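Local coordinates for protein 5-formaminoimidazole-4-carboxamide-1-(beta)-D-ribofuranosyl 5'-monophosphate synthetase (Methanocaldococcus jannaschii, PDB 2R7L) that catalyses the ATP- and formate-dependent, folate-independent formylation of AICAR to FAICAR in purine biosynthesis, at residues Ile19-Leu33 / Phe41-Tyr55. Numbering follows the deposited sequence.
With AMZ (aminoimidazole 4-carboxamide ribonucleotide), chain F.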
loop_
_atom_site.group_PDB
_atom_site.type_symbol
_atom_site.label_atom_id
_atom_site.label_comp_id
_atom_site.label_asym_id
_atom_site.label_seq_id
_atom_site.Cartn_x
_atom_site.Cartn_y
_atom_site.Cartn_z
ATOM N N ILE A 19 16.302 -3.264 21.408
ATOM C CA ILE A 19 15.141 -3.742 22.153
ATOM C C ILE A 19 14.318 -4.681 21.274
ATOM O O ILE A 19 13.910 -4.318 20.164
ATOM C CB ILE A 19 14.256 -2.583 22.651
ATOM C CG1 ILE A 19 15.039 -1.669 23.596
ATOM C CG2 ILE A 19 12.999 -3.111 23.335
ATOM C CD1 ILE A 19 15.644 -2.377 24.779
ATOM N N THR A 20 14.108 -5.898 21.762
ATOM C CA THR A 20 13.274 -6.861 21.059
ATOM C C THR A 20 11.954 -7.055 21.802
ATOM O O THR A 20 11.797 -6.622 22.949
ATOM C CB THR A 20 13.962 -8.222 20.917
ATOM O OG1 THR A 20 14.069 -8.837 22.204
ATOM C CG2 THR A 20 15.348 -8.070 20.301
ATOM N N ILE A 21 11.003 -7.696 21.138
ATOM C CA ILE A 21 9.726 -8.015 21.764
ATOM C C ILE A 21 9.607 -9.515 21.860
ATOM O O ILE A 21 9.791 -10.225 20.868
ATOM C CB ILE A 21 8.538 -7.419 20.986
ATOM C CG1 ILE A 21 8.502 -5.903 21.194
ATOM C CG2 ILE A 21 7.217 -8.065 21.436
ATOM C CD1 ILE A 21 7.472 -5.184 20.359
ATOM N N ALA A 22 9.343 -10.003 23.068
ATOM C CA ALA A 22 9.213 -11.436 23.286
ATOM C C ALA A 22 7.849 -11.825 23.877
ATOM O O ALA A 22 7.171 -11.020 24.525
ATOM C CB ALA A 22 10.343 -11.942 24.174
ATOM N N THR A 23 7.467 -13.073 23.644
ATOM C CA THR A 23 6.243 -13.623 24.190
ATOM C C THR A 23 6.310 -15.131 24.019
ATOM O O THR A 23 7.161 -15.642 23.291
ATOM C CB THR A 23 4.993 -13.053 23.472
ATOM O OG1 THR A 23 3.853 -13.136 24.338
ATOM C CG2 THR A 23 4.720 -13.801 22.183
ATOM N N LEU A 24 5.427 -15.847 24.709
ATOM C CA LEU A 24 5.356 -17.299 24.573
ATOM C C LEU A 24 4.534 -17.654 23.346
ATOM O O LEU A 24 3.518 -17.021 23.068
ATOM C CB LEU A 24 4.756 -17.936 25.841
ATOM C CG LEU A 24 4.285 -19.392 25.763
ATOM C CD1 LEU A 24 5.462 -20.332 25.613
ATOM C CD2 LEU A 24 3.456 -19.767 26.987
ATOM N N GLY A 25 4.965 -18.681 22.625
ATOM C CA GLY A 25 4.323 -19.073 21.385
ATOM C C GLY A 25 2.979 -19.761 21.564
ATOM O O GLY A 25 2.871 -20.976 21.417
ATOM N N SER A 26 1.949 -18.971 21.852
ATOM C CA SER A 26 0.602 -19.489 22.038
ATOM C C SER A 26 -0.358 -18.338 22.267
ATOM O O SER A 26 0.057 -17.181 22.335
ATOM C CB SER A 26 0.552 -20.423 23.257
ATOM O OG SER A 26 -0.713 -21.058 23.341
ATOM N N HIS A 27 -1.641 -18.673 22.407
ATOM C CA HIS A 27 -2.681 -17.719 22.801
ATOM C C HIS A 27 -2.970 -16.651 21.744
ATOM O O HIS A 27 -3.956 -16.746 21.020
ATOM C CB HIS A 27 -2.344 -17.054 24.132
ATOM C CG HIS A 27 -3.495 -16.319 24.741
ATOM N ND1 HIS A 27 -3.619 -14.949 24.680
ATOM C CD2 HIS A 27 -4.582 -16.767 25.416
ATOM C CE1 HIS A 27 -4.729 -14.581 25.296
ATOM N NE2 HIS A 27 -5.333 -15.665 25.750
ATOM N N THR A 28 -2.110 -15.634 21.682
ATOM C CA THR A 28 -2.258 -14.529 20.739
ATOM C C THR A 28 -0.909 -14.126 20.133
ATOM O O THR A 28 -0.782 -13.061 19.537
ATOM C CB THR A 28 -2.867 -13.293 21.427
ATOM O OG1 THR A 28 -2.277 -13.127 22.726
ATOM C CG2 THR A 28 -4.384 -13.442 21.577
ATOM N N SER A 29 0.097 -14.982 20.279
ATOM C CA SER A 29 1.459 -14.610 19.914
ATOM C C SER A 29 1.624 -14.290 18.422
ATOM O O SER A 29 2.426 -13.435 18.055
ATOM C CB SER A 29 2.447 -15.693 20.335
ATOM O OG SER A 29 2.277 -16.848 19.536
ATOM N N LEU A 30 0.863 -14.966 17.569
ATOM C CA LEU A 30 1.010 -14.772 16.120
ATOM C C LEU A 30 0.939 -13.310 15.691
ATOM O O LEU A 30 1.759 -12.873 14.891
ATOM C CB LEU A 30 0.009 -15.609 15.332
ATOM C CG LEU A 30 0.376 -17.091 15.219
ATOM C CD1 LEU A 30 -0.712 -17.863 14.491
ATOM C CD2 LEU A 30 1.704 -17.256 14.530
ATOM N N HIS A 31 -0.019 -12.555 16.217
ATOM C CA HIS A 31 -0.116 -11.145 15.859
ATOM C C HIS A 31 0.675 -10.249 16.801
ATOM O O HIS A 31 1.014 -9.121 16.453
ATOM C CB HIS A 31 -1.568 -10.674 15.700
ATOM C CG HIS A 31 -2.396 -10.779 16.944
ATOM N ND1 HIS A 31 -2.414 -9.800 17.912
ATOM C CD2 HIS A 31 -3.258 -11.736 17.361
ATOM C CE1 HIS A 31 -3.236 -10.156 18.881
ATOM N NE2 HIS A 31 -3.770 -11.322 18.565
ATOM N N ILE A 32 0.982 -10.754 17.991
ATOM C CA ILE A 32 1.913 -10.065 18.866
ATOM C C ILE A 32 3.283 -10.000 18.197
ATOM O O ILE A 32 3.949 -8.961 18.220
ATOM C CB ILE A 32 2.058 -10.768 20.235
ATOM C CG1 ILE A 32 0.843 -10.484 21.118
ATOM C CG2 ILE A 32 3.333 -10.306 20.943
ATOM C CD1 ILE A 32 0.774 -11.362 22.381
ATOM N N LEU A 33 3.704 -11.118 17.610
ATOM C CA LEU A 33 5.000 -11.189 16.958
ATOM C C LEU A 33 4.951 -10.504 15.583
ATOM O O LEU A 33 5.822 -9.692 15.257
ATOM C CB LEU A 33 5.479 -12.643 16.857
ATOM C CG LEU A 33 5.708 -13.391 18.178
ATOM C CD1 LEU A 33 6.123 -14.840 17.936
ATOM C CD2 LEU A 33 6.732 -12.681 19.064
ATOM N N PHE A 41 10.605 -4.215 15.040
ATOM C CA PHE A 41 11.281 -4.969 16.083
ATOM C C PHE A 41 11.754 -6.309 15.570
ATOM O O PHE A 41 11.163 -6.878 14.656
ATOM C CB PHE A 41 10.352 -5.209 17.273
ATOM C CG PHE A 41 10.004 -3.973 18.030
ATOM C CD1 PHE A 41 10.786 -3.553 19.091
ATOM C CD2 PHE A 41 8.883 -3.240 17.694
ATOM C CE1 PHE A 41 10.454 -2.410 19.803
ATOM C CE2 PHE A 41 8.547 -2.102 18.392
ATOM C CZ PHE A 41 9.335 -1.682 19.447
ATOM N N SER A 42 12.844 -6.798 16.152
ATOM C CA SER A 42 13.183 -8.199 16.042
ATOM C C SER A 42 12.431 -8.910 17.179
ATOM O O SER A 42 12.257 -8.346 18.256
ATOM C CB SER A 42 14.691 -8.404 16.168
ATOM O OG SER A 42 15.045 -9.730 15.811
ATOM N N THR A 43 11.968 -10.131 16.931
ATOM C CA THR A 43 11.063 -10.804 17.861
ATOM C C THR A 43 11.618 -12.112 18.410
ATOM O O THR A 43 12.285 -12.863 17.698
ATOM C CB THR A 43 9.736 -11.150 17.185
ATOM O OG1 THR A 43 10.004 -11.914 16.004
ATOM C CG2 THR A 43 8.963 -9.893 16.818
ATOM N N VAL A 44 11.294 -12.390 19.672
ATOM C CA VAL A 44 11.677 -13.645 20.322
ATOM C C VAL A 44 10.437 -14.456 20.712
ATOM O O VAL A 44 9.519 -13.943 21.348
ATOM C CB VAL A 44 12.523 -13.377 21.587
ATOM C CG1 VAL A 44 12.956 -14.688 22.225
ATOM C CG2 VAL A 44 13.734 -12.509 21.243
ATOM N N CYS A 45 10.418 -15.722 20.324
ATOM C CA CYS A 45 9.300 -16.597 20.631
ATOM C C CYS A 45 9.733 -17.801 21.464
ATOM O O CYS A 45 10.504 -18.638 21.000
ATOM C CB CYS A 45 8.662 -17.084 19.335
ATOM S SG CYS A 45 7.270 -18.197 19.546
ATOM N N ILE A 46 9.230 -17.893 22.692
ATOM C CA ILE A 46 9.441 -19.097 23.490
ATOM C C ILE A 46 8.553 -20.220 22.963
ATOM O O ILE A 46 7.332 -20.068 22.869
ATOM C CB ILE A 46 9.151 -18.862 24.973
ATOM C CG1 ILE A 46 9.891 -17.622 25.462
ATOM C CG2 ILE A 46 9.553 -20.083 25.785
ATOM C CD1 ILE A 46 9.642 -17.300 26.915
ATOM N N THR A 47 9.169 -21.341 22.604
ATOM C CA THR A 47 8.441 -22.449 22.007
ATOM C C THR A 47 8.993 -23.803 22.490
ATOM O O THR A 47 9.817 -23.851 23.400
ATOM C CB THR A 47 8.477 -22.352 20.474
ATOM O OG1 THR A 47 7.635 -23.355 19.903
ATOM C CG2 THR A 47 9.907 -22.526 19.953
ATOM N N MET A 48 8.522 -24.895 21.893
ATOM C CA MET A 48 8.978 -26.230 22.263
ATOM C C MET A 48 8.728 -27.194 21.120
ATOM O O MET A 48 7.951 -26.898 20.212
ATOM C CB MET A 48 8.302 -26.731 23.560
ATOM C CG MET A 48 6.769 -26.754 23.548
ATOM S SD MET A 48 6.021 -27.563 24.996
ATOM C CE MET A 48 6.194 -29.279 24.514
ATOM N N LYS A 49 9.404 -28.337 21.149
ATOM C CA LYS A 49 9.228 -29.333 20.105
ATOM C C LYS A 49 7.771 -29.774 20.088
ATOM O O LYS A 49 7.163 -29.970 21.141
ATOM C CB LYS A 49 10.152 -30.534 20.330
ATOM C CG LYS A 49 11.639 -30.209 20.270
ATOM C CD LYS A 49 12.477 -31.480 20.220
ATOM C CE LYS A 49 13.968 -31.166 20.195
ATOM N NZ LYS A 49 14.812 -32.400 20.136
ATOM N N GLY A 50 7.215 -29.920 18.891
ATOM C CA GLY A 50 5.817 -30.295 18.737
ATOM C C GLY A 50 4.852 -29.126 18.606
ATOM O O GLY A 50 3.751 -29.290 18.078
ATOM N N ARG A 51 5.258 -27.950 19.085
ATOM C CA ARG A 51 4.396 -26.764 19.066
ATOM C C ARG A 51 5.010 -25.533 18.374
ATOM O O ARG A 51 4.542 -24.405 18.569
ATOM C CB ARG A 51 3.983 -26.400 20.493
ATOM C CG ARG A 51 3.151 -27.478 21.191
ATOM C CD ARG A 51 2.616 -26.994 22.527
ATOM N NE ARG A 51 1.622 -25.929 22.385
ATOM C CZ ARG A 51 0.899 -25.444 23.392
ATOM N NH1 ARG A 51 1.055 -25.935 24.617
ATOM N NH2 ARG A 51 0.018 -24.474 23.179
ATOM N N ASP A 52 6.048 -25.748 17.567
ATOM C CA ASP A 52 6.805 -24.638 16.979
ATOM C C ASP A 52 6.460 -24.366 15.520
ATOM O O ASP A 52 6.735 -23.281 15.007
ATOM C CB ASP A 52 8.323 -24.843 17.151
ATOM C CG ASP A 52 8.822 -26.132 16.526
ATOM O OD1 ASP A 52 8.008 -27.044 16.280
ATOM O OD2 ASP A 52 10.042 -26.239 16.284
ATOM N N VAL A 53 5.850 -25.348 14.863
ATOM C CA VAL A 53 5.533 -25.255 13.438
ATOM C C VAL A 53 4.782 -23.990 12.995
ATOM O O VAL A 53 5.137 -23.393 11.982
ATOM C CB VAL A 53 4.779 -26.505 12.942
ATOM C CG1 VAL A 53 4.275 -26.294 11.523
ATOM C CG2 VAL A 53 5.689 -27.714 12.997
ATOM N N PRO A 54 3.740 -23.579 13.739
ATOM C CA PRO A 54 2.982 -22.410 13.287
ATOM C C PRO A 54 3.846 -21.150 13.242
ATOM O O PRO A 54 3.688 -20.315 12.352
ATOM C CB PRO A 54 1.896 -22.257 14.365
ATOM C CG PRO A 54 1.807 -23.602 15.023
ATOM C CD PRO A 54 3.203 -24.129 14.996
ATOM N N TYR A 55 4.754 -21.033 14.202
ATOM C CA TYR A 55 5.628 -19.872 14.340
ATOM C C TYR A 55 6.773 -19.900 13.341
ATOM O O TYR A 55 7.322 -18.857 12.984
ATOM C CB TYR A 55 6.115 -19.782 15.788
ATOM C CG TYR A 55 4.908 -19.834 16.673
ATOM C CD1 TYR A 55 4.133 -18.702 16.859
ATOM C CD2 TYR A 55 4.472 -21.034 17.235
ATOM C CE1 TYR A 55 2.992 -18.738 17.614
ATOM C CE2 TYR A 55 3.317 -21.078 18.000
ATOM C CZ TYR A 55 2.583 -19.921 18.184
ATOM O OH TYR A 55 1.426 -19.920 18.930
HETATM O O5 AMZ F . -9.665 -17.561 21.215
HETATM C C6 AMZ F . -9.969 -17.228 22.364
HETATM N N2 AMZ F . -10.993 -16.437 22.671
HETATM C C3A AMZ F . -9.168 -17.733 23.553
HETATM C C7A AMZ F . -9.457 -17.545 24.893
HETATM N N3 AMZ F . -10.488 -16.879 25.416
HETATM N N1 AMZ F . -8.062 -18.461 23.467
HETATM C C5 AMZ F . -7.662 -18.716 24.721
HETATM N N AMZ F . -8.515 -18.157 25.587
HETATM C C1 AMZ F . -8.414 -18.201 27.066
HETATM C C2 AMZ F . -9.096 -19.428 27.671
HETATM C C3 AMZ F . -7.942 -20.370 27.960
HETATM O O2 AMZ F . -8.211 -21.092 29.160
HETATM O O1 AMZ F . -9.714 -19.022 28.898
HETATM O O AMZ F . -7.005 -18.319 27.325
HETATM C C AMZ F . -6.785 -19.410 28.224
HETATM C C4 AMZ F . -5.425 -20.027 27.845
HETATM O O3 AMZ F . -5.435 -20.436 26.481
HETATM P P AMZ F . -4.799 -21.827 26.077
HETATM O OP1 AMZ F . -3.330 -21.922 26.278
HETATM O O4 AMZ F . -5.553 -22.962 26.930
HETATM O OP2 AMZ F . -5.188 -22.096 24.527
HETATM O O HOH W 1 14.528 -5.071 17.690
HETATM O O HOH W 2 1.355 -23.380 20.861
#
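With CG1 of Ile21 set beside its backbone N (chi1 -73°) and the chain then extended, methyl CD1 comes to lie over the face of the Phe41 ring, 3.6 Å from its centroid, a CH-pi contact; Ile19 O meets the same ring at its edge. Tyr55 CG, anti to its carbonyl carbon (chi1 -52°), puts the ring against the turn that follows strand 20-24: Gly25 CA sits over one face, 4.1 Å from the centroid, while Leu30 CD2 packs obliquely against CE1 at 3.7 Å. Its hydroxyl is held by Glu265 of a second subunit, which also grips Ser29 OG and Leu30 N. Between these two rings strands 20-24 and 43-47 run parallel, joined by five backbone hydrogen bonds, from Ile21 N to Ser42 O through to Gly25 N to Ile46 O (2.8 Å). Helix 29-38 covers the Thr23 and Cys45 face, where Leu33 CD1 reaches Cys45 CB at 3.7 Å; on the reverse, Ala22 CB meets Val44 CB. A water on Gly25 O also bonds weakly to Arg51 NH2, whose NH1 binds Tyr98. Strand, helix and strand form a beta-alpha-beta crossover of a Rossmann-like parallel sheet, whose first strand-to-helix loop carries His27 to the AICAR site.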